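BRIC1 (Synthetic construct, PDB 6FF6) has no known natural function, being a computationally designed repeat protein made to adopt a novel, corrugated all-helical architecture. Local coordinates at residues T178-L190 and F234-L246. Residues are numbered along the deposited sequence; the frame is centred on the assembly and turned at random.
Sequences TILQETTHLMENL and FEYICNALRQLAL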
loop_
_atom_site.group_PDB
_atom_site.type_symbol
_atom_site.label_atom_id
_atom_site.label_comp_id
_atom_site.label_asym_id
_atom_site.label_seq_id
_atom_site.Cartn_x
_atom_site.Cartn_y
_atom_site.Cartn_z
ATOM N N THR A 178 -4.121 -17.779 -12.217
ATOM C CA THR A 178 -4.122 -18.029 -13.662
ATOM C C THR A 178 -5.470 -18.564 -14.172
ATOM O O THR A 178 -5.985 -18.028 -15.154
ATOM C CB THR A 178 -2.923 -18.934 -14.033
ATOM O OG1 THR A 178 -1.711 -18.202 -13.855
ATOM C CG2 THR A 178 -2.984 -19.476 -15.459
ATOM N N ILE A 179 -6.038 -19.598 -13.514
ATOM C CA ILE A 179 -7.314 -20.202 -13.907
ATOM C C ILE A 179 -8.453 -19.174 -13.855
ATOM O O ILE A 179 -9.190 -19.073 -14.831
ATOM C CB ILE A 179 -7.599 -21.496 -13.113
ATOM C CG1 ILE A 179 -6.784 -22.645 -13.699
ATOM C CG2 ILE A 179 -9.066 -21.856 -13.105
ATOM C CD1 ILE A 179 -6.656 -23.873 -12.822
ATOM N N LEU A 180 -8.577 -18.404 -12.752
ATOM C CA LEU A 180 -9.631 -17.362 -12.582
ATOM C C LEU A 180 -9.489 -16.238 -13.599
ATOM O O LEU A 180 -10.494 -15.773 -14.152
ATOM C CB LEU A 180 -9.681 -16.788 -11.139
ATOM C CG LEU A 180 -10.680 -15.646 -10.831
ATOM C CD1 LEU A 180 -12.133 -16.093 -11.005
ATOM C CD2 LEU A 180 -10.439 -15.084 -9.455
ATOM N N GLN A 181 -8.235 -15.807 -13.828
ATOM C CA GLN A 181 -7.908 -14.735 -14.749
ATOM C C GLN A 181 -8.323 -15.103 -16.136
ATOM O O GLN A 181 -8.996 -14.311 -16.775
ATOM C CB GLN A 181 -6.414 -14.426 -14.701
ATOM C CG GLN A 181 -6.026 -13.195 -15.497
ATOM C CD GLN A 181 -4.535 -13.069 -15.653
ATOM O OE1 GLN A 181 -3.803 -14.070 -15.761
ATOM N NE2 GLN A 181 -4.057 -11.829 -15.714
ATOM N N GLU A 182 -7.959 -16.307 -16.591
ATOM C CA GLU A 182 -8.290 -16.786 -17.921
ATOM C C GLU A 182 -9.782 -16.869 -18.179
ATOM O O GLU A 182 -10.224 -16.402 -19.226
ATOM C CB GLU A 182 -7.595 -18.115 -18.202
ATOM C CG GLU A 182 -6.091 -17.969 -18.400
ATOM C CD GLU A 182 -5.685 -16.842 -19.331
ATOM O OE1 GLU A 182 -5.335 -15.753 -18.820
ATOM O OE2 GLU A 182 -5.753 -17.035 -20.569
ATOM N N THR A 183 -10.563 -17.426 -17.219
ATOM C CA THR A 183 -12.010 -17.564 -17.313
ATOM C C THR A 183 -12.653 -16.211 -17.495
ATOM O O THR A 183 -13.462 -16.042 -18.403
ATOM C CB THR A 183 -12.581 -18.316 -16.106
ATOM O OG1 THR A 183 -11.925 -19.568 -15.999
ATOM C CG2 THR A 183 -14.074 -18.569 -16.234
ATOM N N THR A 184 -12.299 -15.252 -16.621
ATOM C CA THR A 184 -12.789 -13.878 -16.658
ATOM C C THR A 184 -12.354 -13.164 -17.934
ATOM O O THR A 184 -13.156 -12.438 -18.501
ATOM C CB THR A 184 -12.342 -13.114 -15.434
ATOM O OG1 THR A 184 -10.960 -13.338 -15.220
ATOM C CG2 THR A 184 -13.104 -13.477 -14.200
ATOM N N HIS A 185 -11.111 -13.388 -18.406
ATOM C CA HIS A 185 -10.618 -12.755 -19.631
ATOM C C HIS A 185 -11.424 -13.153 -20.851
ATOM O O HIS A 185 -11.763 -12.291 -21.663
ATOM C CB HIS A 185 -9.141 -13.048 -19.896
ATOM C CG HIS A 185 -8.467 -11.999 -20.741
ATOM N ND1 HIS A 185 -9.150 -10.867 -21.191
ATOM C CD2 HIS A 185 -7.171 -11.896 -21.119
ATOM C CE1 HIS A 185 -8.256 -10.140 -21.844
ATOM N NE2 HIS A 185 -7.051 -10.715 -21.829
ATOM N N LEU A 186 -11.723 -14.458 -20.988
ATOM C CA LEU A 186 -12.515 -14.958 -22.100
ATOM C C LEU A 186 -13.911 -14.362 -22.112
ATOM O O LEU A 186 -14.400 -14.010 -23.186
ATOM C CB LEU A 186 -12.578 -16.475 -22.089
ATOM C CG LEU A 186 -11.307 -17.183 -22.506
ATOM C CD1 LEU A 186 -11.404 -18.642 -22.230
ATOM C CD2 LEU A 186 -11.004 -16.973 -23.979
ATOM N N MET A 187 -14.540 -14.221 -20.930
ATOM C CA MET A 187 -15.863 -13.627 -20.818
ATOM C C MET A 187 -15.760 -12.122 -21.129
ATOM O O MET A 187 -16.620 -11.584 -21.824
ATOM C CB MET A 187 -16.437 -13.881 -19.423
ATOM C CG MET A 187 -17.825 -13.351 -19.216
ATOM S SD MET A 187 -18.381 -13.821 -17.569
ATOM C CE MET A 187 -19.965 -13.197 -17.562
ATOM N N GLU A 188 -14.680 -11.465 -20.660
ATOM C CA GLU A 188 -14.419 -10.043 -20.885
ATOM C C GLU A 188 -14.377 -9.700 -22.366
ATOM O O GLU A 188 -14.999 -8.726 -22.771
ATOM C CB GLU A 188 -13.109 -9.623 -20.209
ATOM C CG GLU A 188 -12.816 -8.139 -20.291
ATOM C CD GLU A 188 -11.407 -7.732 -19.926
ATOM O OE1 GLU A 188 -10.518 -8.610 -19.896
ATOM O OE2 GLU A 188 -11.183 -6.527 -19.682
ATOM N N ASN A 189 -13.645 -10.482 -23.167
ATOM C CA ASN A 189 -13.560 -10.259 -24.608
ATOM C C ASN A 189 -14.944 -10.327 -25.270
ATOM O O ASN A 189 -15.255 -9.480 -26.110
ATOM C CB ASN A 189 -12.570 -11.229 -25.251
ATOM C CG ASN A 189 -11.124 -10.909 -24.963
ATOM O OD1 ASN A 189 -10.742 -9.770 -24.652
ATOM N ND2 ASN A 189 -10.280 -11.914 -25.076
ATOM N N LEU A 190 -15.784 -11.299 -24.836
ATOM C CA LEU A 190 -17.170 -11.470 -25.286
ATOM C C LEU A 190 -18.011 -10.276 -24.825
ATOM O O LEU A 190 -18.820 -9.772 -25.599
ATOM C CB LEU A 190 -17.773 -12.789 -24.759
ATOM C CG LEU A 190 -17.172 -14.090 -25.321
ATOM C CD1 LEU A 190 -17.647 -15.295 -24.545
ATOM C CD2 LEU A 190 -17.544 -14.279 -26.750
ATOM N N PHE A 234 -12.833 -25.626 -15.675
ATOM C CA PHE A 234 -12.036 -24.641 -16.379
ATOM C C PHE A 234 -12.008 -24.943 -17.857
ATOM O O PHE A 234 -12.295 -24.047 -18.654
ATOM C CB PHE A 234 -10.612 -24.592 -15.824
ATOM C CG PHE A 234 -9.680 -23.678 -16.596
ATOM C CD1 PHE A 234 -9.835 -22.292 -16.548
ATOM C CD2 PHE A 234 -8.639 -24.200 -17.358
ATOM C CE1 PHE A 234 -8.947 -21.449 -17.226
ATOM C CE2 PHE A 234 -7.755 -23.356 -18.036
ATOM C CZ PHE A 234 -7.921 -21.987 -17.972
ATOM N N GLU A 235 -11.692 -26.203 -18.223
ATOM C CA GLU A 235 -11.642 -26.634 -19.606
ATOM C C GLU A 235 -13.028 -26.560 -20.261
ATOM O O GLU A 235 -13.165 -26.120 -21.411
ATOM C CB GLU A 235 -11.053 -28.044 -19.700
ATOM C CG GLU A 235 -9.581 -28.132 -19.314
ATOM C CD GLU A 235 -8.826 -29.351 -19.808
ATOM O OE1 GLU A 235 -9.366 -30.102 -20.656
ATOM O OE2 GLU A 235 -7.672 -29.543 -19.359
ATOM N N TYR A 236 -14.059 -26.974 -19.514
ATOM C CA TYR A 236 -15.435 -26.953 -19.987
ATOM C C TYR A 236 -15.854 -25.510 -20.341
ATOM O O TYR A 236 -16.264 -25.264 -21.480
ATOM C CB TYR A 236 -16.381 -27.591 -18.936
ATOM C CG TYR A 236 -17.844 -27.247 -19.124
ATOM C CD1 TYR A 236 -18.619 -27.894 -20.086
ATOM C CD2 TYR A 236 -18.445 -26.242 -18.371
ATOM C CE1 TYR A 236 -19.953 -27.542 -20.298
ATOM C CE2 TYR A 236 -19.771 -25.878 -18.578
ATOM C CZ TYR A 236 -20.525 -26.534 -19.537
ATOM O OH TYR A 236 -21.835 -26.160 -19.715
ATOM N N ILE A 237 -15.705 -24.562 -19.385
ATOM C CA ILE A 237 -16.121 -23.182 -19.594
ATOM C C ILE A 237 -15.275 -22.462 -20.642
ATOM O O ILE A 237 -15.813 -21.644 -21.384
ATOM C CB ILE A 237 -16.237 -22.384 -18.264
ATOM C CG1 ILE A 237 -17.252 -21.245 -18.398
ATOM C CG2 ILE A 237 -14.900 -21.915 -17.707
ATOM C CD1 ILE A 237 -18.715 -21.737 -18.514
ATOM N N CYS A 238 -13.984 -22.764 -20.724
ATOM C CA CYS A 238 -13.152 -22.119 -21.719
ATOM C C CYS A 238 -13.483 -22.609 -23.120
ATOM O O CYS A 238 -13.494 -21.794 -24.045
ATOM C CB CYS A 238 -11.676 -22.257 -21.382
ATOM S SG CYS A 238 -11.182 -21.354 -19.884
ATOM N N ASN A 239 -13.852 -23.901 -23.274
ATOM C CA ASN A 239 -14.299 -24.394 -24.579
ATOM C C ASN A 239 -15.616 -23.689 -24.947
ATOM O O ASN A 239 -15.751 -23.214 -26.064
ATOM C CB ASN A 239 -14.530 -25.922 -24.582
ATOM C CG ASN A 239 -13.318 -26.813 -24.518
ATOM O OD1 ASN A 239 -12.192 -26.443 -24.876
ATOM N ND2 ASN A 239 -13.552 -28.039 -24.074
ATOM N N ALA A 240 -16.571 -23.626 -24.005
ATOM C CA ALA A 240 -17.863 -22.989 -24.189
ATOM C C ALA A 240 -17.736 -21.499 -24.523
ATOM O O ALA A 240 -18.466 -21.038 -25.396
ATOM C CB ALA A 240 -18.719 -23.184 -22.953
ATOM N N LEU A 241 -16.806 -20.752 -23.856
ATOM C CA LEU A 241 -16.585 -19.317 -24.108
ATOM C C LEU A 241 -15.962 -19.065 -25.476
ATOM O O LEU A 241 -16.351 -18.117 -26.157
ATOM C CB LEU A 241 -15.753 -18.648 -22.999
ATOM C CG LEU A 241 -16.413 -18.521 -21.607
ATOM C CD1 LEU A 241 -15.408 -18.116 -20.573
ATOM C CD2 LEU A 241 -17.581 -17.563 -21.607
ATOM N N ARG A 242 -15.017 -19.916 -25.890
ATOM C CA ARG A 242 -14.378 -19.794 -27.204
ATOM C C ARG A 242 -15.328 -20.201 -28.338
ATOM O O ARG A 242 -15.233 -19.658 -29.439
ATOM C CB ARG A 242 -13.066 -20.577 -27.256
ATOM C CG ARG A 242 -11.989 -19.893 -26.449
ATOM C CD ARG A 242 -10.790 -20.780 -26.236
ATOM N NE ARG A 242 -10.100 -20.424 -24.996
ATOM C CZ ARG A 242 -9.012 -21.033 -24.541
ATOM N NH1 ARG A 242 -8.471 -22.039 -25.220
ATOM N NH2 ARG A 242 -8.455 -20.644 -23.401
ATOM N N GLN A 243 -16.256 -21.145 -28.047
ATOM C CA GLN A 243 -17.306 -21.634 -28.942
ATOM C C GLN A 243 -18.224 -20.452 -29.259
ATOM O O GLN A 243 -18.531 -20.205 -30.420
ATOM C CB GLN A 243 -18.088 -22.756 -28.228
ATOM C CG GLN A 243 -19.271 -23.353 -28.975
ATOM C CD GLN A 243 -18.848 -24.358 -30.001
ATOM O OE1 GLN A 243 -17.827 -25.042 -29.867
ATOM N NE2 GLN A 243 -19.636 -24.471 -31.051
ATOM N N LEU A 244 -18.616 -19.702 -28.226
ATOM C CA LEU A 244 -19.455 -18.511 -28.328
ATOM C C LEU A 244 -18.768 -17.388 -29.087
ATOM O O LEU A 244 -19.443 -16.647 -29.781
ATOM C CB LEU A 244 -19.807 -18.027 -26.934
ATOM C CG LEU A 244 -21.205 -17.522 -26.724
ATOM C CD1 LEU A 244 -22.222 -18.657 -26.841
ATOM C CD2 LEU A 244 -21.306 -16.882 -25.370
ATOM N N ALA A 245 -17.437 -17.264 -28.967
ATOM C CA ALA A 245 -16.629 -16.259 -29.668
ATOM C C ALA A 245 -16.653 -16.484 -31.166
ATOM O O ALA A 245 -16.434 -15.547 -31.936
ATOM C CB ALA A 245 -15.192 -16.298 -29.165
ATOM N N LEU A 246 -16.893 -17.735 -31.567
ATOM C CA LEU A 246 -16.993 -18.168 -32.956
ATOM C C LEU A 246 -18.446 -18.051 -33.400
ATOM O O LEU A 246 -18.709 -17.492 -34.463
ATOM C CB LEU A 246 -16.513 -19.640 -33.105
ATOM C CG LEU A 246 -15.027 -19.959 -32.821
ATOM C CD1 LEU A 246 -14.821 -21.436 -32.488
ATOM C CD2 LEU A 246 -14.143 -19.553 -33.987
#
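Leu-241 is a knob set into a hole formed by Thr-183, Leu-186, Met-187 and Leu-190. The axes of the two short segments run nearly parallel, 16° apart, with a closest approach of 9.6 Å. The CB of Leu-241 lies beside Leu-186 CB and Leu-190 CD1. CG stands anti to the carbonyl carbon (chi1 -68°), which carries the fork toward the other helix; there CD1 rests 3.6 Å from Leu-186 CB and also against the carbonyl oxygen of Thr-183, while CD2 meets Leu-190 CD1 at 3.7 Å. A branched leucine suits this place because its two methyls serve different walls of one hole.

Toward the start of the segments, Phe-234 supplies the broad surface. Ile-179 CG1 stands 4.1 Å from the ring centroid, only 7° off the normal, a CH-pi contact; Cys-238 SG, from the same helix as the ring, lies over the opposite face near the rim, and Glu-182 CB meets the ring edge. Thr-183 and the ring run past each other in opposite directions, with OG1 at the ring edge, 3.5 Å from Phe-234 CD1. This OG1 donates a hydrogen bond to Ile-179 O (3.0 Å) and is hydrogen-bonded to Gln-219 NE2, which allows a hydroxyl in a buried, mostly apolar seam; its CG2 touches Ile-237 CG2. On the side where Arg-242 is exposed, Leu-186 CD1 packs on Cys-238 SG and approaches Arg-242 NE at the guanidinium edge. Further along, Leu-190 CD2 lies 3.9 Å from the small Ala-245 CB.

No hydrogen bond joins the segments; the pairing of helix 178-196 with helix 231-247, the chain's last, rests mainly on apolar packing. Helix 203-224 touches both, through Tyr-223 on Ile-179 and Thr-212 on Ile-237, while helix 155-174 packs against helix 178-196.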